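Local atomic coordinates of putative lipoprotein (Bacteroides fragilis, PDB entry 3QNK), a protein that probably binds glycans at the outer membrane surface as a SusD-like lipoprotein, as its relatives do when they pass nutrients to a partner transporter. Residues Lys223-Trp228 against Asn360-Ile365; Arg390-Tyr395 against Arg444-Phe449. All blocks are in the same frame, centred on the assembly; numbering follows the deposited sequence.

Contact 1 (Lys223-Trp228 against Asn360-Ile365)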
ATOM      1  N   LYS B 223     -11.243  36.439 -10.090  1.00 56.22           N
ATOM      2  CA  LYS B 223     -10.456  36.254 -11.324  1.00 55.58           C
ATOM      3  C   LYS B 223      -9.257  35.328 -11.093  1.00 55.92           C
ATOM      4  O   LYS B 223      -9.045  34.414 -11.872  1.00 53.52           O
ATOM      5  CB  LYS B 223      -9.965  37.599 -11.878  1.00 58.07           C
ATOM      6  CG  LYS B 223     -10.908  38.247 -12.869  1.00 67.13           C
ATOM      7  CD  LYS B 223     -10.431  39.651 -13.188  1.00 68.38           C
ATOM      8  CE  LYS B 223     -11.208  40.264 -14.310  1.00 74.42           C
ATOM      9  NZ  LYS B 223     -10.600  41.554 -14.735  1.00 96.49           N
ATOM     10  N   TYR B 224      -8.495  35.551 -10.013  1.00 53.42           N
ATOM     11  CA  TYR B 224      -7.337  34.723  -9.671  1.00 52.42           C
ATOM     12  C   TYR B 224      -7.767  33.290  -9.359  1.00 58.13           C
ATOM     13  O   TYR B 224      -7.198  32.360  -9.935  1.00 56.91           O
ATOM     14  CB  TYR B 224      -6.560  35.323  -8.498  1.00 51.98           C
ATOM     15  CG  TYR B 224      -5.267  34.591  -8.196  1.00 52.50           C
ATOM     16  CD1 TYR B 224      -4.079  34.936  -8.837  1.00 54.21           C
ATOM     17  CD2 TYR B 224      -5.222  33.582  -7.239  1.00 51.45           C
ATOM     18  CE1 TYR B 224      -2.884  34.285  -8.541  1.00 53.86           C
ATOM     19  CE2 TYR B 224      -4.040  32.908  -6.957  1.00 50.63           C
ATOM     20  CZ  TYR B 224      -2.872  33.271  -7.600  1.00 57.80           C
ATOM     21  OH  TYR B 224      -1.707  32.612  -7.313  1.00 60.76           O
ATOM     22  N   ARG B 225      -8.803  33.113  -8.487  1.00 56.45           N
ATOM     23  CA  ARG B 225      -9.347  31.791  -8.105  1.00 55.31           C
ATOM     24  C   ARG B 225      -9.861  30.994  -9.288  1.00 56.99           C
ATOM     25  O   ARG B 225      -9.900  29.767  -9.220  1.00 57.72           O
ATOM     26  CB  ARG B 225     -10.487  31.929  -7.109  1.00 53.26           C
ATOM     27  CG  ARG B 225     -10.032  32.287  -5.728  1.00 46.95           C
ATOM     28  CD  ARG B 225     -11.132  32.126  -4.743  1.00 41.23           C
ATOM     29  NE  ARG B 225     -12.342  32.882  -5.096  1.00 53.02           N
ATOM     30  CZ  ARG B 225     -12.754  34.002  -4.500  1.00 62.87           C
ATOM     31  NH1 ARG B 225     -12.063  34.522  -3.486  1.00 47.10           N
ATOM     32  NH2 ARG B 225     -13.873  34.586  -4.888  1.00 48.34           N
ATOM     33  N   SER B 226     -10.241  31.673 -10.365  1.00 51.63           N
ATOM     34  CA  SER B 226     -10.771  31.022 -11.560  1.00 52.28           C
ATOM     35  C   SER B 226      -9.738  30.130 -12.284  1.00 56.30           C
ATOM     36  O   SER B 226     -10.128  29.414 -13.195  1.00 58.75           O
ATOM     37  CB  SER B 226     -11.348  32.053 -12.522  1.00 53.12           C
ATOM     38  OG  SER B 226     -10.298  32.644 -13.262  1.00 59.31           O
ATOM     39  N   ILE B 227      -8.448  30.159 -11.888  1.00 50.68           N
ATOM     40  CA  ILE B 227      -7.400  29.317 -12.486  1.00 49.61           C
ATOM     41  C   ILE B 227      -7.772  27.866 -12.191  1.00 57.67           C
ATOM     42  O   ILE B 227      -7.696  26.998 -13.067  1.00 59.48           O
ATOM     43  CB  ILE B 227      -6.005  29.716 -11.919  1.00 50.95           C
ATOM     44  CG1 ILE B 227      -5.571  31.113 -12.417  1.00 50.58           C
ATOM     45  CG2 ILE B 227      -4.915  28.661 -12.218  1.00 51.60           C
ATOM     46  CD1 ILE B 227      -4.436  31.754 -11.624  1.00 50.54           C
ATOM     47  N   TRP B 228      -8.287  27.642 -10.979  1.00 55.20           N
ATOM     48  CA  TRP B 228      -8.629  26.329 -10.456  1.00 55.59           C
ATOM     49  C   TRP B 228     -10.046  25.874 -10.759  1.00 62.96           C
ATOM     50  O   TRP B 228     -10.370  24.720 -10.434  1.00 62.79           O
ATOM     51  CB  TRP B 228      -8.391  26.324  -8.955  1.00 52.89           C
ATOM     52  CG  TRP B 228      -6.926  26.388  -8.692  1.00 53.09           C
ATOM     53  CD1 TRP B 228      -6.042  25.354  -8.773  1.00 55.47           C
ATOM     54  CD2 TRP B 228      -6.141  27.578  -8.541  1.00 52.60           C
ATOM     55  NE1 TRP B 228      -4.758  25.821  -8.660  1.00 54.27           N
ATOM     56  CE2 TRP B 228      -4.790  27.180  -8.465  1.00 55.99           C
ATOM     57  CE3 TRP B 228      -6.454  28.943  -8.400  1.00 54.54           C
ATOM     58  CZ2 TRP B 228      -3.742  28.098  -8.247  1.00 55.01           C
ATOM     59  CZ3 TRP B 228      -5.416  29.857  -8.226  1.00 56.14           C
ATOM     60  CH2 TRP B 228      -4.076  29.434  -8.157  1.00 55.93           C
ATOM     61  N   ASN B 360      -8.975  28.643   6.934  1.00 48.19           N
ATOM     62  CA  ASN B 360      -9.082  27.468   6.062  1.00 48.69           C
ATOM     63  C   ASN B 360      -8.597  27.880   4.698  1.00 53.54           C
ATOM     64  O   ASN B 360      -8.591  29.082   4.395  1.00 56.04           O
ATOM     65  CB  ASN B 360     -10.513  26.916   5.983  1.00 50.43           C
ATOM     66  CG  ASN B 360     -10.986  26.254   7.229  1.00 57.73           C
ATOM     67  OD1 ASN B 360     -11.602  26.883   8.072  1.00 58.67           O
ATOM     68  ND2 ASN B 360     -10.741  24.965   7.366  1.00 45.76           N
ATOM     69  N   VAL B 361      -8.202  26.908   3.869  1.00 48.42           N
ATOM     70  CA  VAL B 361      -7.748  27.194   2.507  1.00 47.32           C
ATOM     71  C   VAL B 361      -8.987  27.483   1.559  1.00 52.36           C
ATOM     72  O   VAL B 361     -10.100  26.970   1.790  1.00 53.89           O
ATOM     73  CB  VAL B 361      -6.866  26.033   1.977  1.00 49.56           C
ATOM     74  CG1 VAL B 361      -7.701  24.762   1.764  1.00 50.27           C
ATOM     75  CG2 VAL B 361      -6.162  26.411   0.681  1.00 48.81           C
ATOM     76  N   TRP B 362      -8.780  28.338   0.538  1.00 45.87           N
ATOM     77  CA  TRP B 362      -9.724  28.561  -0.572  1.00 46.65           C
ATOM     78  C   TRP B 362      -9.063  27.922  -1.868  1.00 51.44           C
ATOM     79  O   TRP B 362      -9.134  26.691  -2.062  1.00 50.12           O
ATOM     80  CB  TRP B 362     -10.085  30.053  -0.762  1.00 45.08           C
ATOM     81  CG  TRP B 362     -11.309  30.256  -1.589  1.00 46.98           C
ATOM     82  CD1 TRP B 362     -11.725  29.497  -2.642  1.00 50.53           C
ATOM     83  CD2 TRP B 362     -12.312  31.266  -1.399  1.00 48.00           C
ATOM     84  NE1 TRP B 362     -12.928  29.969  -3.126  1.00 51.89           N
ATOM     85  CE2 TRP B 362     -13.309  31.061  -2.386  1.00 53.47           C
ATOM     86  CE3 TRP B 362     -12.516  32.276  -0.433  1.00 48.99           C
ATOM     87  CZ2 TRP B 362     -14.459  31.867  -2.474  1.00 53.76           C
ATOM     88  CZ3 TRP B 362     -13.637  33.086  -0.540  1.00 51.37           C
ATOM     89  CH2 TRP B 362     -14.589  32.889  -1.557  1.00 53.10           C
ATOM     90  N   LYS B 363      -8.360  28.767  -2.680  1.00 47.14           N
ATOM     91  CA  LYS B 363      -7.616  28.421  -3.885  1.00 47.34           C
ATOM     92  C   LYS B 363      -8.331  27.373  -4.775  1.00 53.06           C
ATOM     93  O   LYS B 363      -9.290  27.706  -5.464  1.00 52.95           O
ATOM     94  CB  LYS B 363      -6.194  27.937  -3.530  1.00 47.71           C
ATOM     95  CG  LYS B 363      -5.120  28.696  -4.294  1.00 51.28           C
ATOM     96  CD  LYS B 363      -3.895  27.857  -4.468  1.00 56.20           C
ATOM     97  CE  LYS B 363      -2.728  28.638  -5.025  1.00 53.41           C
ATOM     98  NZ  LYS B 363      -2.331  29.849  -4.269  1.00 42.78           N
ATOM     99  N   TRP B 364      -7.886  26.107  -4.719  1.00 49.42           N
ATOM    100  CA  TRP B 364      -8.416  25.015  -5.524  1.00 49.27           C
ATOM    101  C   TRP B 364      -9.751  24.465  -4.989  1.00 52.97           C
ATOM    102  O   TRP B 364     -10.277  23.542  -5.609  1.00 55.39           O
ATOM    103  CB  TRP B 364      -7.368  23.904  -5.723  1.00 47.97           C
ATOM    104  CG  TRP B 364      -6.484  23.675  -4.535  1.00 48.86           C
ATOM    105  CD1 TRP B 364      -5.241  24.199  -4.315  1.00 51.04           C
ATOM    106  CD2 TRP B 364      -6.833  22.955  -3.345  1.00 49.14           C
ATOM    107  NE1 TRP B 364      -4.775  23.809  -3.070  1.00 49.82           N
ATOM    108  CE2 TRP B 364      -5.734  23.048  -2.456  1.00 51.80           C
ATOM    109  CE3 TRP B 364      -7.965  22.214  -2.953  1.00 51.58           C
ATOM    110  CZ2 TRP B 364      -5.719  22.407  -1.217  1.00 51.18           C
ATOM    111  CZ3 TRP B 364      -7.949  21.582  -1.725  1.00 52.97           C
ATOM    112  CH2 TRP B 364      -6.835  21.682  -0.870  1.00 52.62           C
ATOM    113  N   ILE B 365     -10.319  25.022  -3.896  1.00 47.83           N
ATOM    114  CA  ILE B 365     -11.666  24.633  -3.474  1.00 48.91           C
ATOM    115  C   ILE B 365     -12.616  25.619  -4.185  1.00 57.19           C
ATOM    116  O   ILE B 365     -12.532  26.824  -3.944  1.00 57.88           O
ATOM    117  CB  ILE B 365     -11.919  24.544  -1.949  1.00 51.03           C
ATOM    118  CG1 ILE B 365     -10.991  23.498  -1.308  1.00 51.07           C
ATOM    119  CG2 ILE B 365     -13.396  24.160  -1.690  1.00 52.12           C
ATOM    120  CD1 ILE B 365     -10.971  23.499   0.210  1.00 58.95           C
TER
HETATM  121  O   HOH W   1     -11.323  28.263  -6.972  1.00 47.60           O
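Arg225 lies across the indole of Trp362, and Trp228 packs on the neighbouring Lys363 and Trp364, where helix 221-225 and the residues after it meet a type II' beta turn, Trp362 to Ile365, in this SusD-family fold. The stacking and cation-pi part belongs to Arg225. Its guanidinium is almost parallel to the indole, the planes 6° apart, with Arg225 CZ 3.7 Å from the centroid of the Trp362 six-membered ring. CD sits over the five-membered ring, and the bend at chi3 (-55°) swings NE and the guanidinium over the six-membered one; Asp368 takes NE in a salt bridge. CH-pi and apolar packing gather round Trp228. Lys363 lays its aliphatic chain over one face, Lys363 CG 4.0 Å from the centroid of the Trp228 six-membered ring, before its NZ goes on to Asn322. Trp364 turns its ring edge toward the face of Trp228, an edge-to-face pair with planes at 71°, and Trp364 CB lies 3.6 Å from Trp228 CD1. Polar linkage between the backbones is indirect. One water donates to both Arg225 O (3.1 Å) and Lys363 O (2.6 Å).

Contact 2 (Arg390-Tyr395 against Arg444-Phe449)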
ATOM      1  N   ARG B 390       1.807  25.192 -13.478  1.00 49.05           N
ATOM      2  CA  ARG B 390       1.206  26.468 -13.896  1.00 49.31           C
ATOM      3  C   ARG B 390       2.242  27.368 -14.569  1.00 53.92           C
ATOM      4  O   ARG B 390       3.408  27.367 -14.153  1.00 53.10           O
ATOM      5  CB  ARG B 390       0.694  27.221 -12.673  1.00 47.18           C
ATOM      6  CG  ARG B 390      -0.702  26.936 -12.176  1.00 52.84           C
ATOM      7  CD  ARG B 390      -0.798  27.489 -10.745  1.00 50.06           C
ATOM      8  NE  ARG B 390      -0.758  28.942 -10.777  1.00 58.51           N
ATOM      9  CZ  ARG B 390      -0.490  29.735  -9.756  1.00 66.49           C
ATOM     10  NH1 ARG B 390      -0.244  29.230  -8.559  1.00 46.62           N
ATOM     11  NH2 ARG B 390      -0.497  31.044  -9.915  1.00 60.28           N
ATOM     12  N   TYR B 391       1.808  28.225 -15.505  1.00 50.96           N
ATOM     13  CA  TYR B 391       2.699  29.176 -16.185  1.00 51.13           C
ATOM     14  C   TYR B 391       3.408  30.144 -15.187  1.00 54.62           C
ATOM     15  O   TYR B 391       4.563  30.497 -15.424  1.00 55.11           O
ATOM     16  CB  TYR B 391       1.928  29.971 -17.247  1.00 52.58           C
ATOM     17  CG  TYR B 391       2.782  30.721 -18.251  1.00 54.27           C
ATOM     18  CD1 TYR B 391       3.979  30.184 -18.722  1.00 55.73           C
ATOM     19  CD2 TYR B 391       2.352  31.927 -18.794  1.00 56.20           C
ATOM     20  CE1 TYR B 391       4.756  30.859 -19.661  1.00 57.10           C
ATOM     21  CE2 TYR B 391       3.106  32.598 -19.758  1.00 58.15           C
ATOM     22  CZ  TYR B 391       4.308  32.060 -20.191  1.00 65.96           C
ATOM     23  OH  TYR B 391       5.037  32.703 -21.159  1.00 68.97           O
ATOM     24  N   ALA B 392       2.746  30.513 -14.058  1.00 48.36           N
ATOM     25  CA  ALA B 392       3.311  31.396 -13.032  1.00 47.01           C
ATOM     26  C   ALA B 392       4.685  30.924 -12.524  1.00 52.49           C
ATOM     27  O   ALA B 392       5.547  31.758 -12.235  1.00 52.66           O
ATOM     28  CB  ALA B 392       2.355  31.512 -11.865  1.00 46.90           C
ATOM     29  N   GLU B 393       4.894  29.588 -12.439  1.00 48.44           N
ATOM     30  CA  GLU B 393       6.131  28.995 -11.957  1.00 47.04           C
ATOM     31  C   GLU B 393       7.311  29.285 -12.870  1.00 54.64           C
ATOM     32  O   GLU B 393       8.431  29.444 -12.373  1.00 55.87           O
ATOM     33  CB  GLU B 393       5.971  27.494 -11.810  1.00 47.42           C
ATOM     34  CG  GLU B 393       6.768  26.955 -10.649  1.00 57.27           C
ATOM     35  CD  GLU B 393       6.744  25.449 -10.520  1.00 75.76           C
ATOM     36  OE1 GLU B 393       5.633  24.870 -10.406  1.00 51.97           O
ATOM     37  OE2 GLU B 393       7.850  24.856 -10.519  1.00 64.40           O
ATOM     38  N   ILE B 394       7.081  29.335 -14.205  1.00 50.86           N
ATOM     39  CA  ILE B 394       8.130  29.608 -15.179  1.00 51.40           C
ATOM     40  C   ILE B 394       8.796  30.933 -14.803  1.00 55.94           C
ATOM     41  O   ILE B 394      10.009  30.973 -14.637  1.00 56.69           O
ATOM     42  CB  ILE B 394       7.557  29.594 -16.621  1.00 56.10           C
ATOM     43  CG1 ILE B 394       6.819  28.266 -16.923  1.00 57.31           C
ATOM     44  CG2 ILE B 394       8.587  29.940 -17.696  1.00 55.72           C
ATOM     45  CD1 ILE B 394       7.596  26.967 -16.690  1.00 51.97           C
ATOM     46  N   TYR B 395       7.992  31.963 -14.535  1.00 51.76           N
ATOM     47  CA  TYR B 395       8.471  33.285 -14.174  1.00 50.98           C
ATOM     48  C   TYR B 395       9.289  33.284 -12.885  1.00 52.62           C
ATOM     49  O   TYR B 395      10.364  33.899 -12.840  1.00 53.08           O
ATOM     50  CB  TYR B 395       7.294  34.242 -14.040  1.00 51.67           C
ATOM     51  CG  TYR B 395       6.622  34.533 -15.359  1.00 54.25           C
ATOM     52  CD1 TYR B 395       7.143  35.480 -16.232  1.00 56.62           C
ATOM     53  CD2 TYR B 395       5.461  33.862 -15.738  1.00 55.20           C
ATOM     54  CE1 TYR B 395       6.535  35.750 -17.451  1.00 58.29           C
ATOM     55  CE2 TYR B 395       4.842  34.123 -16.960  1.00 56.94           C
ATOM     56  CZ  TYR B 395       5.387  35.069 -17.815  1.00 63.99           C
ATOM     57  OH  TYR B 395       4.800  35.378 -19.015  1.00 63.04           O
ATOM     58  N   ARG B 444       6.293  32.129  -2.124  1.00 43.68           N
ATOM     59  CA  ARG B 444       5.518  31.604  -1.029  1.00 42.28           C
ATOM     60  C   ARG B 444       4.039  31.957  -1.202  1.00 48.93           C
ATOM     61  O   ARG B 444       3.197  31.087  -1.027  1.00 52.30           O
ATOM     62  CB  ARG B 444       6.062  32.102   0.318  1.00 38.59           C
ATOM     63  CG  ARG B 444       5.272  31.509   1.471  1.00 42.85           C
ATOM     64  CD  ARG B 444       5.575  32.172   2.766  1.00 47.49           C
ATOM     65  NE  ARG B 444       4.928  31.455   3.857  1.00 55.89           N
ATOM     66  CZ  ARG B 444       5.090  31.744   5.138  1.00 58.20           C
ATOM     67  NH1 ARG B 444       5.864  32.755   5.504  1.00 40.57           N
ATOM     68  NH2 ARG B 444       4.465  31.038   6.063  1.00 49.23           N
ATOM     69  N   ILE B 445       3.729  33.208  -1.552  1.00 44.13           N
ATOM     70  CA  ILE B 445       2.365  33.683  -1.718  1.00 44.07           C
ATOM     71  C   ILE B 445       1.743  33.097  -2.987  1.00 53.03           C
ATOM     72  O   ILE B 445       0.579  32.666  -2.980  1.00 56.48           O
ATOM     73  CB  ILE B 445       2.346  35.224  -1.727  1.00 46.97           C
ATOM     74  CG1 ILE B 445       2.865  35.813  -0.396  1.00 46.52           C
ATOM     75  CG2 ILE B 445       0.974  35.789  -2.101  1.00 47.93           C
ATOM     76  CD1 ILE B 445       2.046  35.435   0.903  1.00 50.21           C
ATOM     77  N   GLU B 446       2.520  33.068  -4.070  1.00 49.12           N
ATOM     78  CA  GLU B 446       2.039  32.555  -5.335  1.00 48.56           C
ATOM     79  C   GLU B 446       1.658  31.101  -5.257  1.00 53.06           C
ATOM     80  O   GLU B 446       0.606  30.695  -5.784  1.00 55.13           O
ATOM     81  CB  GLU B 446       3.095  32.736  -6.442  1.00 49.72           C
ATOM     82  CG  GLU B 446       2.542  32.542  -7.858  1.00 51.06           C
ATOM     83  CD  GLU B 446       1.399  33.468  -8.238  1.00 54.91           C
ATOM     84  OE1 GLU B 446       1.241  34.531  -7.600  1.00 52.26           O
ATOM     85  OE2 GLU B 446       0.615  33.102  -9.133  1.00 53.99           O
ATOM     86  N   PHE B 447       2.537  30.312  -4.637  1.00 47.01           N
ATOM     87  CA  PHE B 447       2.360  28.870  -4.619  1.00 45.30           C
ATOM     88  C   PHE B 447       1.881  28.313  -3.274  1.00 47.60           C
ATOM     89  O   PHE B 447       2.001  27.102  -3.064  1.00 48.57           O
ATOM     90  CB  PHE B 447       3.646  28.182  -5.126  1.00 45.42           C
ATOM     91  CG  PHE B 447       3.729  28.396  -6.617  1.00 45.62           C
ATOM     92  CD1 PHE B 447       2.865  27.724  -7.481  1.00 47.21           C
ATOM     93  CD2 PHE B 447       4.596  29.338  -7.152  1.00 47.75           C
ATOM     94  CE1 PHE B 447       2.870  27.992  -8.846  1.00 49.73           C
ATOM     95  CE2 PHE B 447       4.626  29.584  -8.529  1.00 51.41           C
ATOM     96  CZ  PHE B 447       3.739  28.932  -9.363  1.00 50.10           C
ATOM     97  N   ALA B 448       1.226  29.152  -2.429  1.00 40.83           N
ATOM     98  CA  ALA B 448       0.698  28.674  -1.154  1.00 39.87           C
ATOM     99  C   ALA B 448      -0.356  27.583  -1.414  1.00 45.84           C
ATOM    100  O   ALA B 448      -1.161  27.726  -2.326  1.00 47.21           O
ATOM    101  CB  ALA B 448       0.105  29.829  -0.360  1.00 40.04           C
ATOM    102  N   PHE B 449      -0.299  26.469  -0.675  1.00 42.01           N
ATOM    103  CA  PHE B 449      -1.251  25.334  -0.730  1.00 41.22           C
ATOM    104  C   PHE B 449      -1.156  24.582  -2.029  1.00 48.98           C
ATOM    105  O   PHE B 449      -2.087  23.853  -2.391  1.00 50.77           O
ATOM    106  CB  PHE B 449      -2.708  25.746  -0.414  1.00 41.83           C
ATOM    107  CG  PHE B 449      -2.718  26.552   0.854  1.00 42.27           C
ATOM    108  CD1 PHE B 449      -2.289  25.986   2.057  1.00 44.17           C
ATOM    109  CD2 PHE B 449      -2.993  27.923   0.826  1.00 42.14           C
ATOM    110  CE1 PHE B 449      -2.195  26.758   3.220  1.00 43.92           C
ATOM    111  CE2 PHE B 449      -2.870  28.697   1.978  1.00 44.29           C
ATOM    112  CZ  PHE B 449      -2.503  28.104   3.175  1.00 42.53           C
TER
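Ala392 and Glu446 bring the two backbones to a CA-CA separation of 7.9 Å, where the first turn of helix 391-405 faces the last turn of helix 432-446. The setting is a helical part of the SusD family fold, consistent with the TPR-like character of the family. Phe447 is the first residue to leave helical phi/psi after the second helix, and Arg390 stands in the strand residue just before the first. Arg390 carries the polar side of the contact. Bent at chi3 (69°), its chain brings NH2 to Glu446 OE2 in a salt bridge, while Arg390 NH1 donates to Glu446 O at 3.3 Å, nearly straight at 164°. That carbonyl oxygen lies in the guanidinium plane, although the donor stands above the carbonyl plane. Glu450 pairs with NH1 as well, and Arg421 and Arg318 share the Glu446 carboxylate, making a buried network of opposite charges that probably favours the ionised forms. Phe447 supplies the apolar side, its ring passing beside the Arg390 guanidinium with its edge toward the first turn of helix 391-405. Phe447 CE1 comes 3.4 Å from Arg390 NH1, and Ala392 CB lies 3.9 Å from Phe447 CZ. At the ring edge, near the ring plane, Glu393 N is 3.4 Å from Phe447 CZ.

Overall arrangement
The two contacts illustrate how distant parts of a chain can be joined through a common buried region. Their centres are about 13 Å apart, and they follow in series: both segments of contact 1 precede those of contact 2 in the chain. Contact 1 ties helix 221-225 to the turn after strand 360-361, which pairs antiparallel with 323-324; contact 2 joins the start of helix 391-405 to the end of helix 432-446. They touch directly: Trp364 NE1 lies 2.8 Å from Phe449 O and Tyr224 OH 3.0 Å from Glu446 OE2. Two probable hydrogen bonds thus tie both segments of contact 1 to the C-terminal end of helix 432-446 and the residues after it.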